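Chemotaxis protein CheX (Vibrio vulnificus, PDB 6VPW) probably acts in bacterial chemotaxis as a CheX-family phosphatase that removes phosphate from the response regulator CheY. Local coordinates at residues Phe7-Met16 with Ser135-Ser143; Ala40-Ile48 with Met59-Ala68. All coordinates share one frame; numbering follows the deposited sequence.

Contact 1 (Phe7-Met16 with Ser135-Ser143); sequences FVNPFLASLM and SIIIMPFSS
Leu12, Leu15 and Met16 of helix 8-23 pack against the Phe141 ring on strand 137-142. The Leu15 methyl CD2 lies over one face of the ring, offset toward its rim, in a CH-pi contact 4.1 Å from the Phe141 centroid. Met16 adds a Met-aromatic contact: its SD stands at the ring edge, 5.4 Å from the Phe141 centroid, and its CG comes within 3.7 Å of Phe141 CE2. Leu12 CG meets the far end of the ring, 3.8 Å from Phe141 CZ.

Met139, two residues earlier on the strand, packs through sulfur and methyl. Chi2 of 175° and chi3 of -160° keep the chain extended, which takes SD and CE up to the first helical turn. Met139 SD rests 3.8 Å from Leu12 CB, and Met139 CE reaches Val8 CG1 and Phe11 CB.

Val8, Ile137 and Phe7 make the contact at the start of the helix. Val8 and Ile137 cross at about a right angle, with Val8 CG2 4.0 Å from Ile137 CG2. Phe7 brings CE1 to within 4.2 Å of Ile137 CG1, and its ring also meets that of Phe154.

The axes of 8-16 and 137-142 are 10.2 Å apart at closest approach, with their N-to-C directions 26° apart. This is alpha-on-beta packing, with the helix laid on one face of the antiparallel sheet. Phe11 and Leu15 also reach helix 85-107, which borders the same interface.

No hydrogen bond crosses between the two segments. Cohesion therefore rests on apolar burial, supplemented by one CH-pi and one Met-aromatic contact.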
loop_
_atom_site.group_PDB
_atom_site.type_symbol
_atom_site.label_atom_id
_atom_site.label_comp_id
_atom_site.label_asym_id
_atom_site.label_seq_id
_atom_site.Cartn_x
_atom_site.Cartn_y
_atom_site.Cartn_z
ATOM N N PHE A 7 -13.548 -4.738 13.826
ATOM C CA PHE A 7 -13.011 -5.152 12.506
ATOM C C PHE A 7 -11.885 -6.180 12.668
ATOM O O PHE A 7 -11.520 -6.800 11.669
ATOM C CB PHE A 7 -12.519 -3.929 11.720
ATOM C CG PHE A 7 -11.512 -3.085 12.451
ATOM C CD1 PHE A 7 -10.197 -3.506 12.586
ATOM C CD2 PHE A 7 -11.876 -1.871 13.013
ATOM C CE1 PHE A 7 -9.269 -2.730 13.265
ATOM C CE2 PHE A 7 -10.946 -1.097 13.692
ATOM C CZ PHE A 7 -9.647 -1.534 13.828
ATOM N N VAL A 8 -11.382 -6.386 13.884
ATOM C CA VAL A 8 -10.195 -7.277 14.057
ATOM C C VAL A 8 -10.520 -8.735 13.677
ATOM O O VAL A 8 -9.880 -9.238 12.747
ATOM C CB VAL A 8 -9.632 -7.163 15.486
ATOM C CG1 VAL A 8 -8.577 -8.213 15.782
ATOM C CG2 VAL A 8 -9.088 -5.772 15.750
ATOM N N ASN A 9 -11.465 -9.376 14.367
ATOM C CA ASN A 9 -11.753 -10.824 14.159
ATOM C C ASN A 9 -12.177 -11.145 12.725
ATOM O O ASN A 9 -11.729 -12.148 12.182
ATOM C CB ASN A 9 -12.743 -11.338 15.199
ATOM C CG ASN A 9 -12.132 -11.343 16.582
ATOM O OD1 ASN A 9 -10.915 -11.288 16.718
ATOM N ND2 ASN A 9 -12.960 -11.418 17.604
ATOM N N PRO A 10 -13.092 -10.388 12.084
ATOM C CA PRO A 10 -13.460 -10.670 10.695
ATOM C C PRO A 10 -12.250 -10.739 9.751
ATOM O O PRO A 10 -12.251 -11.641 8.911
ATOM C CB PRO A 10 -14.398 -9.517 10.334
ATOM C CG PRO A 10 -15.013 -9.130 11.657
ATOM C CD PRO A 10 -13.900 -9.309 12.668
ATOM N N PHE A 11 -11.276 -9.817 9.890
ATOM C CA PHE A 11 -10.059 -9.843 9.029
ATOM C C PHE A 11 -9.187 -11.064 9.379
ATOM O O PHE A 11 -8.740 -11.742 8.460
ATOM C CB PHE A 11 -9.270 -8.522 9.089
ATOM C CG PHE A 11 -9.839 -7.437 8.212
ATOM C CD1 PHE A 11 -9.476 -7.343 6.876
ATOM C CD2 PHE A 11 -10.794 -6.551 8.696
ATOM C CE1 PHE A 11 -10.048 -6.387 6.044
ATOM C CE2 PHE A 11 -11.348 -5.583 7.871
ATOM C CZ PHE A 11 -10.970 -5.498 6.547
ATOM N N LEU A 12 -8.967 -11.319 10.668
ATOM C CA LEU A 12 -8.112 -12.442 11.142
ATOM C C LEU A 12 -8.712 -13.763 10.642
ATOM O O LEU A 12 -7.977 -14.543 10.021
ATOM C CB LEU A 12 -8.039 -12.374 12.672
ATOM C CG LEU A 12 -7.051 -13.308 13.375
ATOM C CD1 LEU A 12 -6.737 -12.789 14.763
ATOM C CD2 LEU A 12 -7.582 -14.735 13.467
ATOM N N ALA A 13 -10.010 -13.956 10.865
ATOM C CA ALA A 13 -10.727 -15.181 10.440
ATOM C C ALA A 13 -10.677 -15.322 8.913
ATOM O O ALA A 13 -10.475 -16.450 8.403
ATOM C CB ALA A 13 -12.152 -15.123 10.955
ATOM N N SER A 14 -10.798 -14.196 8.205
ATOM C CA SER A 14 -10.812 -14.223 6.720
ATOM C C SER A 14 -9.473 -14.724 6.158
ATOM O O SER A 14 -9.517 -15.547 5.218
ATOM C CB SER A 14 -11.174 -12.881 6.154
ATOM O OG SER A 14 -11.389 -12.977 4.762
ATOM N N LEU A 15 -8.335 -14.242 6.673
ATOM C CA LEU A 15 -7.026 -14.732 6.146
ATOM C C LEU A 15 -6.895 -16.230 6.446
ATOM O O LEU A 15 -6.459 -16.972 5.568
ATOM C CB LEU A 15 -5.845 -13.971 6.757
ATOM C CG LEU A 15 -4.467 -14.512 6.364
ATOM C CD1 LEU A 15 -4.242 -14.421 4.863
ATOM C CD2 LEU A 15 -3.357 -13.785 7.095
ATOM N N MET A 16 -7.263 -16.643 7.651
ATOM C CA MET A 16 -7.107 -18.082 7.995
ATOM C C MET A 16 -8.023 -18.927 7.111
ATOM O O MET A 16 -7.553 -19.978 6.622
ATOM C CB MET A 16 -7.424 -18.327 9.469
ATOM C CG MET A 16 -6.411 -17.690 10.392
ATOM S SD MET A 16 -6.809 -17.926 12.120
ATOM C CE MET A 16 -6.834 -19.723 12.196
ATOM N N SER A 135 -6.349 3.243 15.891
ATOM C CA SER A 135 -5.314 2.356 16.476
ATOM C C SER A 135 -4.804 1.396 15.394
ATOM O O SER A 135 -5.652 0.842 14.645
ATOM C CB SER A 135 -5.883 1.624 17.673
ATOM O OG SER A 135 -4.907 0.796 18.289
ATOM N N ILE A 136 -3.478 1.254 15.268
ATOM C CA ILE A 136 -2.916 0.269 14.297
ATOM C C ILE A 136 -2.844 -1.085 15.007
ATOM O O ILE A 136 -2.068 -1.204 15.981
ATOM C CB ILE A 136 -1.540 0.690 13.754
ATOM C CG1 ILE A 136 -1.596 2.074 13.095
ATOM C CG2 ILE A 136 -1.015 -0.381 12.803
ATOM C CD1 ILE A 136 -0.249 2.665 12.796
ATOM N N ILE A 137 -3.614 -2.057 14.519
ATOM C CA ILE A 137 -3.647 -3.429 15.102
ATOM C C ILE A 137 -2.773 -4.339 14.236
ATOM O O ILE A 137 -2.905 -4.282 12.985
ATOM C CB ILE A 137 -5.093 -3.957 15.169
ATOM C CG1 ILE A 137 -6.036 -3.004 15.914
ATOM C CG2 ILE A 137 -5.116 -5.359 15.767
ATOM C CD1 ILE A 137 -5.685 -2.800 17.360
ATOM N N ILE A 138 -1.872 -5.092 14.867
ATOM C CA ILE A 138 -1.039 -6.082 14.131
ATOM C C ILE A 138 -1.516 -7.463 14.579
ATOM O O ILE A 138 -1.730 -7.643 15.781
ATOM C CB ILE A 138 0.476 -5.886 14.347
ATOM C CG1 ILE A 138 1.288 -6.894 13.525
ATOM C CG2 ILE A 138 0.840 -5.953 15.826
ATOM C CD1 ILE A 138 2.780 -6.616 13.502
ATOM N N MET A 139 -1.724 -8.367 13.624
ATOM C CA MET A 139 -2.181 -9.745 13.921
ATOM C C MET A 139 -1.103 -10.684 13.387
ATOM O O MET A 139 -1.040 -10.916 12.181
ATOM C CB MET A 139 -3.525 -10.023 13.237
ATOM C CG MET A 139 -4.512 -8.845 13.340
ATOM S SD MET A 139 -6.053 -9.100 12.415
ATOM C CE MET A 139 -6.608 -7.404 12.261
ATOM N N PRO A 140 -0.151 -11.148 14.231
ATOM C CA PRO A 140 0.892 -12.060 13.770
ATOM C C PRO A 140 0.381 -13.486 13.517
ATOM O O PRO A 140 -0.559 -13.925 14.177
ATOM C CB PRO A 140 1.940 -12.098 14.903
ATOM C CG PRO A 140 1.486 -11.045 15.920
ATOM C CD PRO A 140 0.015 -10.785 15.645
ATOM N N PHE A 141 1.057 -14.190 12.611
ATOM C CA PHE A 141 0.726 -15.596 12.276
ATOM C C PHE A 141 2.025 -16.368 12.062
ATOM O O PHE A 141 3.051 -15.760 11.658
ATOM C CB PHE A 141 -0.125 -15.702 11.009
ATOM C CG PHE A 141 -1.490 -15.067 11.079
ATOM C CD1 PHE A 141 -1.669 -13.737 10.735
ATOM C CD2 PHE A 141 -2.601 -15.809 11.450
ATOM C CE1 PHE A 141 -2.927 -13.157 10.779
ATOM C CE2 PHE A 141 -3.860 -15.230 11.483
ATOM C CZ PHE A 141 -4.021 -13.906 11.148
ATOM N N SER A 142 1.971 -17.674 12.328
ATOM C CA SER A 142 3.165 -18.527 12.164
ATOM C C SER A 142 2.804 -19.832 11.444
ATOM O O SER A 142 1.609 -20.222 11.415
ATOM C CB SER A 142 3.783 -18.802 13.501
ATOM O OG SER A 142 2.902 -19.570 14.294
ATOM N N SER A 143 3.826 -20.440 10.844
ATOM C CA SER A 143 3.742 -21.761 10.184
ATOM C C SER A 143 5.178 -22.283 10.081
ATOM O O SER A 143 6.127 -21.476 10.282
ATOM C CB SER A 143 3.074 -21.675 8.848
ATOM O OG SER A 143 3.964 -21.154 7.887
#

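Contact 2 (Ala40-Ile48 with Met59-Ala68)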
loop_
_atom_site.group_PDB
_atom_site.type_symbol
_atom_site.label_atom_id
_atom_site.label_comp_id
_atom_site.label_asym_id
_atom_site.label_seq_id
_atom_site.Cartn_x
_atom_site.Cartn_y
_atom_site.Cartn_z
ATOM N N ALA A 40 8.394 -5.647 12.437
ATOM C CA ALA A 40 7.378 -6.306 11.583
ATOM C C ALA A 40 7.893 -6.308 10.136
ATOM O O ALA A 40 7.577 -5.364 9.382
ATOM C CB ALA A 40 6.056 -5.593 11.714
ATOM N N ARG A 41 8.642 -7.351 9.762
ATOM C CA ARG A 41 9.237 -7.414 8.404
ATOM C C ARG A 41 8.668 -8.594 7.609
ATOM O O ARG A 41 8.249 -9.592 8.223
ATOM C CB ARG A 41 10.758 -7.506 8.543
ATOM C CG ARG A 41 11.384 -6.267 9.166
ATOM C CD ARG A 41 12.847 -6.457 9.501
ATOM N NE ARG A 41 13.664 -6.600 8.306
ATOM C CZ ARG A 41 14.933 -6.994 8.303
ATOM N NH1 ARG A 41 15.539 -7.312 9.434
ATOM N NH2 ARG A 41 15.590 -7.089 7.162
ATOM N N GLY A 42 8.714 -8.491 6.283
ATOM C CA GLY A 42 8.268 -9.572 5.393
ATOM C C GLY A 42 8.896 -9.427 4.021
ATOM O O GLY A 42 9.636 -8.446 3.816
ATOM N N ASP A 43 8.530 -10.307 3.090
ATOM C CA ASP A 43 9.198 -10.333 1.765
ATOM C C ASP A 43 8.221 -9.930 0.667
ATOM O O ASP A 43 8.671 -9.428 -0.381
ATOM C CB ASP A 43 9.838 -11.704 1.553
ATOM C CG ASP A 43 10.808 -12.070 2.671
ATOM O OD1 ASP A 43 11.632 -11.195 3.066
ATOM O OD2 ASP A 43 10.699 -13.199 3.174
ATOM N N VAL A 44 6.934 -10.160 0.891
ATOM C CA VAL A 44 5.914 -9.771 -0.118
ATOM C C VAL A 44 4.653 -9.373 0.645
ATOM O O VAL A 44 4.248 -10.102 1.562
ATOM C CB VAL A 44 5.698 -10.864 -1.190
ATOM C CG1 VAL A 44 5.182 -12.176 -0.617
ATOM C CG2 VAL A 44 4.788 -10.374 -2.308
ATOM N N SER A 45 4.103 -8.202 0.317
ATOM C CA SER A 45 2.902 -7.693 1.016
ATOM C C SER A 45 1.831 -7.261 0.021
ATOM O O SER A 45 2.196 -6.735 -1.071
ATOM C CB SER A 45 3.237 -6.516 1.888
ATOM O OG SER A 45 4.225 -6.832 2.845
ATOM N N GLY A 46 0.577 -7.514 0.387
ATOM C CA GLY A 46 -0.615 -6.985 -0.300
ATOM C C GLY A 46 -1.163 -5.836 0.534
ATOM O O GLY A 46 -1.218 -5.981 1.786
ATOM N N LEU A 47 -1.474 -4.703 -0.100
ATOM C CA LEU A 47 -1.943 -3.474 0.603
ATOM C C LEU A 47 -3.230 -3.009 -0.076
ATOM O O LEU A 47 -3.251 -2.994 -1.341
ATOM C CB LEU A 47 -0.900 -2.358 0.476
ATOM C CG LEU A 47 0.411 -2.513 1.246
ATOM C CD1 LEU A 47 1.230 -3.685 0.737
ATOM C CD2 LEU A 47 1.223 -1.232 1.136
ATOM N N ILE A 48 -4.245 -2.642 0.708
ATOM C CA ILE A 48 -5.507 -2.185 0.067
ATOM C C ILE A 48 -6.165 -1.117 0.940
ATOM O O ILE A 48 -6.178 -1.255 2.171
ATOM C CB ILE A 48 -6.430 -3.385 -0.218
ATOM C CG1 ILE A 48 -7.583 -2.990 -1.147
ATOM C CG2 ILE A 48 -6.919 -4.027 1.070
ATOM C CD1 ILE A 48 -8.344 -4.171 -1.730
ATOM N N MET A 59 -5.536 -1.942 5.034
ATOM C CA MET A 59 -5.137 -3.272 5.534
ATOM C C MET A 59 -3.921 -3.740 4.719
ATOM O O MET A 59 -3.845 -3.430 3.499
ATOM C CB MET A 59 -6.310 -4.247 5.405
ATOM C CG MET A 59 -6.036 -5.610 5.996
ATOM S SD MET A 59 -5.383 -6.740 4.761
ATOM C CE MET A 59 -6.910 -7.329 4.034
ATOM N N SER A 60 -2.975 -4.398 5.389
ATOM C CA SER A 60 -1.825 -5.019 4.696
ATOM C C SER A 60 -1.677 -6.459 5.203
ATOM O O SER A 60 -2.026 -6.723 6.370
ATOM C CB SER A 60 -0.546 -4.235 4.876
ATOM O OG SER A 60 -0.227 -4.071 6.250
ATOM N N ILE A 61 -1.314 -7.354 4.291
ATOM C CA ILE A 61 -0.964 -8.755 4.626
ATOM C C ILE A 61 0.475 -8.917 4.180
ATOM O O ILE A 61 0.740 -8.707 2.977
ATOM C CB ILE A 61 -1.847 -9.800 3.927
ATOM C CG1 ILE A 61 -3.339 -9.521 4.112
ATOM C CG2 ILE A 61 -1.459 -11.179 4.428
ATOM C CD1 ILE A 61 -4.217 -10.432 3.292
ATOM N N THR A 62 1.348 -9.285 5.109
ATOM C CA THR A 62 2.781 -9.445 4.783
ATOM C C THR A 62 3.149 -10.909 4.985
ATOM O O THR A 62 2.757 -11.467 6.040
ATOM C CB THR A 62 3.622 -8.513 5.660
ATOM O OG1 THR A 62 3.228 -7.169 5.354
ATOM C CG2 THR A 62 5.101 -8.721 5.432
ATOM N N PHE A 63 3.893 -11.468 4.030
ATOM C CA PHE A 63 4.325 -12.883 4.088
ATOM C C PHE A 63 5.840 -13.025 3.989
ATOM O O PHE A 63 6.485 -12.296 3.192
ATOM C CB PHE A 63 3.775 -13.667 2.891
ATOM C CG PHE A 63 2.276 -13.729 2.796
ATOM C CD1 PHE A 63 1.565 -14.729 3.432
ATOM C CD2 PHE A 63 1.574 -12.764 2.093
ATOM C CE1 PHE A 63 0.183 -14.782 3.340
ATOM C CE2 PHE A 63 0.195 -12.824 1.996
ATOM C CZ PHE A 63 -0.494 -13.846 2.601
ATOM N N ASP A 64 6.372 -13.994 4.739
ATOM C CA ASP A 64 7.770 -14.445 4.525
ATOM C C ASP A 64 7.784 -15.139 3.162
ATOM O O ASP A 64 6.747 -15.750 2.803
ATOM C CB ASP A 64 8.248 -15.402 5.624
ATOM C CG ASP A 64 8.515 -14.722 6.953
ATOM O OD1 ASP A 64 8.543 -13.492 6.967
ATOM O OD2 ASP A 64 8.690 -15.434 7.962
ATOM N N GLU A 65 8.913 -15.082 2.447
ATOM C CA GLU A 65 9.017 -15.712 1.104
ATOM C C GLU A 65 8.653 -17.196 1.191
ATOM O O GLU A 65 7.859 -17.655 0.341
ATOM C CB GLU A 65 10.429 -15.530 0.535
ATOM C CG GLU A 65 10.639 -16.193 -0.811
ATOM C CD GLU A 65 11.915 -15.767 -1.519
ATOM O OE1 GLU A 65 12.139 -16.225 -2.656
ATOM O OE2 GLU A 65 12.669 -14.967 -0.937
ATOM N N GLY A 66 9.200 -17.905 2.184
ATOM C CA GLY A 66 8.956 -19.353 2.336
ATOM C C GLY A 66 7.471 -19.669 2.380
ATOM O O GLY A 66 7.039 -20.629 1.708
ATOM N N LEU A 67 6.712 -18.868 3.126
ATOM C CA LEU A 67 5.251 -19.081 3.294
ATOM C C LEU A 67 4.519 -18.766 1.985
ATOM O O LEU A 67 3.654 -19.570 1.569
ATOM C CB LEU A 67 4.769 -18.196 4.445
ATOM C CG LEU A 67 3.262 -18.190 4.683
ATOM C CD1 LEU A 67 2.730 -19.606 4.806
ATOM C CD2 LEU A 67 2.924 -17.375 5.914
ATOM N N ALA A 68 4.845 -17.630 1.372
ATOM C CA ALA A 68 4.270 -17.262 0.062
ATOM C C ALA A 68 4.517 -18.391 -0.954
ATOM O O ALA A 68 3.566 -18.762 -1.678
ATOM C CB ALA A 68 4.885 -15.957 -0.398
HETATM O O HOH W 1 6.421 -11.785 7.653
#
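Strands 44-51 and 56-63 form an antiparallel beta hairpin, with a classic beta bulge where Asp43 and Val44 both face Phe63. Phe63 O accepts two N-H groups at the bulge. Val44 N lies in the carbonyl plane, whereas Asp43 N, 2.9 Å from Phe63 O, is tilted 32° from it. Phe63 N returns a bond to Val44 O at 2.8 Å, making Val44 and Phe63 a hydrogen-bonded pair. Beyond the bulge the pairing is regular, with Gly46 and Ile61, then Ile48 and Met59, as further hydrogen-bonded pairs.

Between the Val44-Phe63 and Gly46-Ile61 pairs, the non-hydrogen-bonded pair Ser45 and Thr62 joins its hydroxyls, with Ser45 OG 2.7 Å from Thr62 OG1. In both residues the oxygen sits anti to the carbonyl carbon (chi1 -58° and -62°), which brings the two oxygens together on one face. Ser45 OG is also bonded to His126 NE2. Ser60, on the same face, bonds to His130 NE2. On the other face, Val44 CG1 packs 3.8 Å from Ala68 CB, tying the hairpin to the first turn of helix 65-76.

The chain turns a corner at Asp43. The Asp43 carboxylate spans to the start of this helix: OD2 uses its anti lone pair to accept Glu65 N at 2.7 Å. Its other oxygen, OD1, is held by Gly125 N. Both carboxylate oxygens accept a backbone N-H, which fixes its rotation. Asp64 OD1 lies 4.4 Å from Asp43 OD2; this closeness of like charges may raise the proton affinity, though the two N-H donors to Asp43 would offset this. Asp64 OD2 is bonded to Asn147 N. Just before the corner, Thr62 CG2 presses on Gly42 CA at 3.3 Å, tighter than usual for two carbons.

Contacts 1 and 2 meet on one antiparallel sheet, their centres about 13 Å apart. Strand 148-154 lies between strands 137-142 and 56-63. Side chains of helix 8-23 reach past it to the hairpin: Phe11 CD1 of contact 1 is 3.8 Å from Met59 CE of contact 2, and Leu15 CD2 is 4.2 Å from Ile61 CG2. Ile138 CD1 meets Ala40 CB at 3.9 Å. Both contacts touch helix 85-107, through Phe11 and Leu15 in contact 1 and through Ile48, which packs on Asn96, in contact 2. That helix carries a Glu-x-x-Asn sequence, as in CheC/CheX phosphatases, and Asn96 probably belongs to the active site. Leu47 of contact 2 packs on Val119 of the second subunit.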